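Local coordinates for protein putative hyaluronoglucosaminidase (Clostridium perfringens, PDB 6PWI) that probably cleaves N-acetylhexosamine units from glycans as a secreted, cell-wall-attached family 84 glycoside hydrolase, of which this chain holds the catalytic part, at residues E184-I189 with V422-Q427; Y211-K216 with F251-H256. One frame throughout, in Å; residues are numbered along the deposited sequence.

Both contacts belong to the (beta/alpha)8 barrel that forms the catalytic domain, and both are largely buried, yet they hold it in different ways. Interaction 2 lies within the barrel wall, pairing the parallel neighbouring strands 210-213 and 250-255 through backbone hydrogen bonds and a cluster of aromatic rings. Interaction 1 lies where the first and last strands meet; there the touching residues lie mostly beyond the strand ends, and side-chain amides bonded to backbone N-H groups replace strand pairing. The chemistry therefore shifts from mainly apolar and regular to polar and loop-based, with I189 and Q427 partly exposed. The two meet at strand 179-184: E184 N probably bonds to I212 O, and the E184 carboxylate accepts from Y211 OH.

Interaction 1: residues E184-I189 with V422-Q427; sequences EGYYGI and VTNPMQ
At the seam of the (beta/alpha)8 barrel, where strand 418-423 closes against strand 179-184, the loops following these last and first strands are joined by two side-chain amides, those of N424 and Q427. G185 N donates to N424 OD1 at 3.1 Å, a bent bond (136° at the hydrogen) whose donor stands above the carbonyl plane. N424 ND2 is held by N392, which should fix the amide's rotation. At the other end, I189 N donates to Q427 OE1 at 3.1 Å, and at 172° this bond is much straighter than the first. Q427 reaches it by placing CG between its own backbone N and carbonyl carbon (chi1 72°) and then running extended, and its NE2 bonds to P598 O, engaging both ends of the amide. Between the two amides lies the Y186 ring. The backbone from M426 C to Q427 N covers one of its faces near the rim, and Y186 CE1 meets Q427 CB at 3.6 Å. Y186 OH donates to I189 O at 2.7 Å, tying the loop back on itself. W191 meets the Y186 ring and bonds M426 O, N424 packs on W390 of strand 387-391, and T423 lies against helix 433-444.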
loop_
_atom_site.group_PDB
_atom_site.type_symbol
_atom_site.label_atom_id
_atom_site.label_comp_id
_atom_site.label_asym_id
_atom_site.label_seq_id
_atom_site.Cartn_x
_atom_site.Cartn_y
_atom_site.Cartn_z
ATOM N N GLU A 184 3.290 9.749 -0.755
ATOM C CA GLU A 184 2.699 10.741 0.126
ATOM C C GLU A 184 2.339 11.966 -0.714
ATOM O O GLU A 184 3.133 12.893 -0.828
ATOM C CB GLU A 184 3.677 11.070 1.257
ATOM C CG GLU A 184 3.072 11.925 2.353
ATOM C CD GLU A 184 3.945 12.231 3.562
ATOM O OE1 GLU A 184 4.958 11.513 3.784
ATOM O OE2 GLU A 184 3.602 13.195 4.289
ATOM N N GLY A 185 1.144 11.963 -1.312
ATOM C CA GLY A 185 0.801 12.993 -2.282
ATOM C C GLY A 185 -0.631 13.516 -2.156
ATOM O O GLY A 185 -1.228 13.927 -3.151
ATOM N N TYR A 186 -1.163 13.526 -0.928
ATOM C CA TYR A 186 -2.510 14.004 -0.662
ATOM C C TYR A 186 -2.448 15.419 -0.084
ATOM O O TYR A 186 -1.373 15.884 0.263
ATOM C CB TYR A 186 -3.176 13.076 0.352
ATOM C CG TYR A 186 -2.386 12.920 1.626
ATOM C CD1 TYR A 186 -2.460 13.868 2.638
ATOM C CD2 TYR A 186 -1.540 11.836 1.810
ATOM C CE1 TYR A 186 -1.729 13.729 3.808
ATOM C CE2 TYR A 186 -0.803 11.685 2.972
ATOM C CZ TYR A 186 -0.897 12.636 3.973
ATOM O OH TYR A 186 -0.166 12.490 5.113
ATOM N N TYR A 187 -3.605 16.084 0.028
ATOM C CA TYR A 187 -3.759 17.326 0.771
ATOM C C TYR A 187 -4.187 16.995 2.194
ATOM O O TYR A 187 -5.220 16.369 2.405
ATOM C CB TYR A 187 -4.810 18.231 0.123
ATOM C CG TYR A 187 -4.495 18.647 -1.294
ATOM C CD1 TYR A 187 -3.833 19.841 -1.558
ATOM C CD2 TYR A 187 -4.847 17.845 -2.378
ATOM C CE1 TYR A 187 -3.530 20.226 -2.858
ATOM C CE2 TYR A 187 -4.552 18.216 -3.682
ATOM C CZ TYR A 187 -3.892 19.412 -3.923
ATOM O OH TYR A 187 -3.600 19.792 -5.204
ATOM N N GLY A 188 -3.378 17.401 3.171
ATOM C CA GLY A 188 -3.669 17.039 4.543
ATOM C C GLY A 188 -2.441 17.172 5.435
ATOM O O GLY A 188 -1.451 17.795 5.048
ATOM N N ILE A 189 -2.544 16.596 6.639
ATOM C CA ILE A 189 -1.467 16.604 7.612
ATOM C C ILE A 189 -0.426 15.581 7.163
ATOM O O ILE A 189 -0.757 14.423 6.901
ATOM C CB ILE A 189 -2.014 16.302 9.020
ATOM C CG1 ILE A 189 -3.053 17.343 9.453
ATOM C CG2 ILE A 189 -0.879 16.164 10.020
ATOM C CD1 ILE A 189 -3.736 17.030 10.761
ATOM N N VAL A 422 1.392 2.914 -7.725
ATOM C CA VAL A 422 1.561 3.398 -6.363
ATOM C C VAL A 422 0.208 3.856 -5.829
ATOM O O VAL A 422 -0.613 4.367 -6.584
ATOM C CB VAL A 422 2.624 4.506 -6.250
ATOM C CG1 VAL A 422 4.021 3.981 -6.532
ATOM C CG2 VAL A 422 2.312 5.719 -7.111
ATOM N N THR A 423 -0.012 3.650 -4.528
ATOM C CA THR A 423 -1.212 4.111 -3.846
ATOM C C THR A 423 -0.950 5.454 -3.167
ATOM O O THR A 423 0.047 5.633 -2.476
ATOM C CB THR A 423 -1.724 3.068 -2.843
ATOM O OG1 THR A 423 -2.666 3.722 -1.997
ATOM C CG2 THR A 423 -0.648 2.484 -1.957
ATOM N N ASN A 424 -1.864 6.402 -3.367
ATOM C CA ASN A 424 -1.838 7.672 -2.657
ATOM C C ASN A 424 -2.747 7.528 -1.435
ATOM O O ASN A 424 -3.967 7.569 -1.568
ATOM C CB ASN A 424 -2.253 8.807 -3.600
ATOM C CG ASN A 424 -2.257 10.177 -2.956
ATOM O OD1 ASN A 424 -1.489 10.427 -2.034
ATOM N ND2 ASN A 424 -3.103 11.073 -3.443
ATOM N N PRO A 425 -2.208 7.267 -0.222
ATOM C CA PRO A 425 -3.034 6.870 0.920
ATOM C C PRO A 425 -3.574 8.043 1.734
ATOM O O PRO A 425 -3.470 9.192 1.304
ATOM C CB PRO A 425 -2.076 6.006 1.755
ATOM C CG PRO A 425 -0.780 5.961 0.956
ATOM C CD PRO A 425 -0.781 7.218 0.109
ATOM N N MET A 426 -4.153 7.718 2.902
ATOM C CA MET A 426 -4.809 8.670 3.789
ATOM C C MET A 426 -3.768 9.400 4.629
ATOM O O MET A 426 -2.638 8.942 4.758
ATOM C CB MET A 426 -5.743 7.943 4.758
ATOM C CG MET A 426 -6.822 7.129 4.093
ATOM S SD MET A 426 -7.751 6.204 5.343
ATOM C CE MET A 426 -6.856 4.650 5.317
ATOM N N GLN A 427 -4.173 10.508 5.252
ATOM C CA GLN A 427 -3.302 11.156 6.220
ATOM C C GLN A 427 -3.148 10.264 7.454
ATOM O O GLN A 427 -2.259 10.484 8.274
ATOM C CB GLN A 427 -3.810 12.558 6.554
ATOM C CG GLN A 427 -5.062 12.563 7.412
ATOM C CD GLN A 427 -5.424 13.950 7.881
ATOM O OE1 GLN A 427 -5.053 14.958 7.274
ATOM N NE2 GLN A 427 -6.165 14.006 8.976
#

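Interaction 2: residues Y211-K216 with F251-H256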
loop_
_atom_site.group_PDB
_atom_site.type_symbol
_atom_site.label_atom_id
_atom_site.label_comp_id
_atom_site.label_asym_id
_atom_site.label_seq_id
_atom_site.Cartn_x
_atom_site.Cartn_y
_atom_site.Cartn_z
ATOM N N TYR A 211 8.808 4.306 -2.104
ATOM C CA TYR A 211 8.093 5.318 -1.344
ATOM C C TYR A 211 8.384 6.669 -1.983
ATOM O O TYR A 211 9.500 7.165 -1.881
ATOM C CB TYR A 211 8.477 5.296 0.139
ATOM C CG TYR A 211 8.102 6.540 0.911
ATOM C CD1 TYR A 211 6.901 7.201 0.685
ATOM C CD2 TYR A 211 8.937 7.051 1.893
ATOM C CE1 TYR A 211 6.552 8.341 1.393
ATOM C CE2 TYR A 211 8.606 8.193 2.612
ATOM C CZ TYR A 211 7.408 8.837 2.364
ATOM O OH TYR A 211 7.070 9.953 3.070
ATOM N N ILE A 212 7.389 7.234 -2.675
ATOM C CA ILE A 212 7.591 8.522 -3.308
ATOM C C ILE A 212 7.234 9.613 -2.306
ATOM O O ILE A 212 6.090 9.724 -1.873
ATOM C CB ILE A 212 6.819 8.649 -4.632
ATOM C CG1 ILE A 212 7.263 7.581 -5.634
ATOM C CG2 ILE A 212 6.981 10.051 -5.203
ATOM C CD1 ILE A 212 6.144 7.072 -6.500
ATOM N N PHE A 213 8.260 10.386 -1.938
ATOM C CA PHE A 213 8.172 11.463 -0.970
ATOM C C PHE A 213 7.787 12.753 -1.693
ATOM O O PHE A 213 8.640 13.396 -2.302
ATOM C CB PHE A 213 9.527 11.580 -0.271
ATOM C CG PHE A 213 9.643 12.625 0.807
ATOM C CD1 PHE A 213 9.229 12.359 2.101
ATOM C CD2 PHE A 213 10.212 13.859 0.534
ATOM C CE1 PHE A 213 9.360 13.316 3.097
ATOM C CE2 PHE A 213 10.346 14.817 1.527
ATOM C CZ PHE A 213 9.924 14.541 2.809
ATOM N N ALA A 214 6.496 13.115 -1.620
ATOM C CA ALA A 214 5.992 14.318 -2.271
ATOM C C ALA A 214 5.080 15.129 -1.341
ATOM O O ALA A 214 4.043 15.635 -1.775
ATOM C CB ALA A 214 5.292 13.938 -3.556
ATOM N N PRO A 215 5.432 15.328 -0.049
ATOM C CA PRO A 215 4.538 16.021 0.881
ATOM C C PRO A 215 4.437 17.496 0.507
ATOM O O PRO A 215 5.446 18.130 0.209
ATOM C CB PRO A 215 5.208 15.850 2.251
ATOM C CG PRO A 215 6.680 15.617 1.936
ATOM C CD PRO A 215 6.720 14.965 0.567
ATOM N N LYS A 216 3.213 18.033 0.536
ATOM C CA LYS A 216 2.915 19.311 -0.099
ATOM C C LYS A 216 3.438 20.490 0.718
ATOM O O LYS A 216 3.513 21.600 0.201
ATOM C CB LYS A 216 1.420 19.428 -0.408
ATOM C CG LYS A 216 0.977 18.638 -1.627
ATOM C CD LYS A 216 -0.502 18.399 -1.686
ATOM C CE LYS A 216 -0.860 17.309 -2.676
ATOM N NZ LYS A 216 -0.465 17.670 -4.057
ATOM N N PHE A 251 13.353 5.228 -0.624
ATOM C CA PHE A 251 12.940 6.615 -0.526
ATOM C C PHE A 251 13.216 7.308 -1.860
ATOM O O PHE A 251 14.375 7.465 -2.247
ATOM C CB PHE A 251 13.731 7.284 0.598
ATOM C CG PHE A 251 13.309 8.685 0.958
ATOM C CD1 PHE A 251 12.492 8.921 2.059
ATOM C CD2 PHE A 251 13.738 9.774 0.212
ATOM C CE1 PHE A 251 12.115 10.210 2.408
ATOM C CE2 PHE A 251 13.355 11.062 0.558
ATOM C CZ PHE A 251 12.550 11.278 1.658
ATOM N N ILE A 252 12.148 7.722 -2.553
ATOM C CA ILE A 252 12.273 8.453 -3.805
ATOM C C ILE A 252 11.923 9.923 -3.572
ATOM O O ILE A 252 10.800 10.253 -3.181
ATOM C CB ILE A 252 11.393 7.815 -4.894
ATOM C CG1 ILE A 252 11.813 6.367 -5.168
ATOM C CG2 ILE A 252 11.409 8.667 -6.157
ATOM C CD1 ILE A 252 10.692 5.480 -5.644
ATOM N N TRP A 253 12.901 10.804 -3.814
ATOM C CA TRP A 253 12.710 12.221 -3.552
ATOM C C TRP A 253 12.131 12.870 -4.804
ATOM O O TRP A 253 12.402 12.397 -5.902
ATOM C CB TRP A 253 14.030 12.870 -3.114
ATOM C CG TRP A 253 13.842 14.256 -2.571
ATOM C CD1 TRP A 253 13.352 14.601 -1.342
ATOM C CD2 TRP A 253 14.105 15.491 -3.261
ATOM N NE1 TRP A 253 13.296 15.962 -1.219
ATOM C CE2 TRP A 253 13.750 16.537 -2.378
ATOM C CE3 TRP A 253 14.607 15.814 -4.528
ATOM C CZ2 TRP A 253 13.890 17.881 -2.725
ATOM C CZ3 TRP A 253 14.747 17.143 -4.869
ATOM C CH2 TRP A 253 14.390 18.161 -3.978
ATOM N N THR A 254 11.332 13.935 -4.640
ATOM C CA THR A 254 10.669 14.577 -5.773
ATOM C C THR A 254 10.829 16.096 -5.720
ATOM O O THR A 254 11.114 16.652 -4.662
ATOM C CB THR A 254 9.174 14.224 -5.846
ATOM O OG1 THR A 254 8.535 14.614 -4.628
ATOM C CG2 THR A 254 8.928 12.758 -6.129
ATOM N N ILE A 255 10.592 16.755 -6.864
ATOM C CA ILE A 255 10.770 18.194 -7.005
ATOM C C ILE A 255 9.702 18.767 -7.943
ATOM O O ILE A 255 9.301 18.109 -8.899
ATOM C CB ILE A 255 12.204 18.513 -7.482
ATOM C CG1 ILE A 255 12.480 20.017 -7.506
ATOM C CG2 ILE A 255 12.514 17.854 -8.823
ATOM C CD1 ILE A 255 13.958 20.356 -7.547
ATOM N N HIS A 256 9.251 19.999 -7.658
ATOM C CA HIS A 256 8.372 20.768 -8.530
ATOM C C HIS A 256 9.128 21.962 -9.105
ATOM O O HIS A 256 9.040 23.057 -8.559
ATOM C CB HIS A 256 7.188 21.331 -7.734
ATOM C CG HIS A 256 6.232 20.293 -7.264
ATOM N ND1 HIS A 256 5.011 20.088 -7.877
ATOM C CD2 HIS A 256 6.311 19.398 -6.253
ATOM C CE1 HIS A 256 4.375 19.113 -7.259
ATOM N NE2 HIS A 256 5.156 18.668 -6.261
#
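The second and third strands of the (beta/alpha)8 barrel pair in parallel, joined through helix 231-247 as a beta-alpha-beta unit. Between the two segments, I252 makes both main-chain bonds: its N-H goes to Y211 O and its carbonyl receives the N-H of F213, each 2.8 Å between N and O and nearly straight. On the outer edges, the backbone of I212 bonds to F182 and E184, and that of W253 to Q292 and G294. Farther along, T254 OG1 donates to F213 O at 2.6 Å, a chi1 of 58° turning it back over the T254 main chain. Three further polar groups have partners outside the segments: Y211 OH bonds to E184, W253 NE1 to Y229, and H256 ND1 to D299, the predicted proton donor. Y211, F213, F251 and W253 form an aromatic cluster on one side of the sheet, with the Y211 and F251 ring planes at 89°. F251 CZ lies over one face of the F213 ring, toward its rim, and P215 CD over the centre of the opposite face. On the other side, I212 CG1 meets I252 CD1 at 4.0 Å, and I212 CG2 touches T254 CG2 at 3.5 Å.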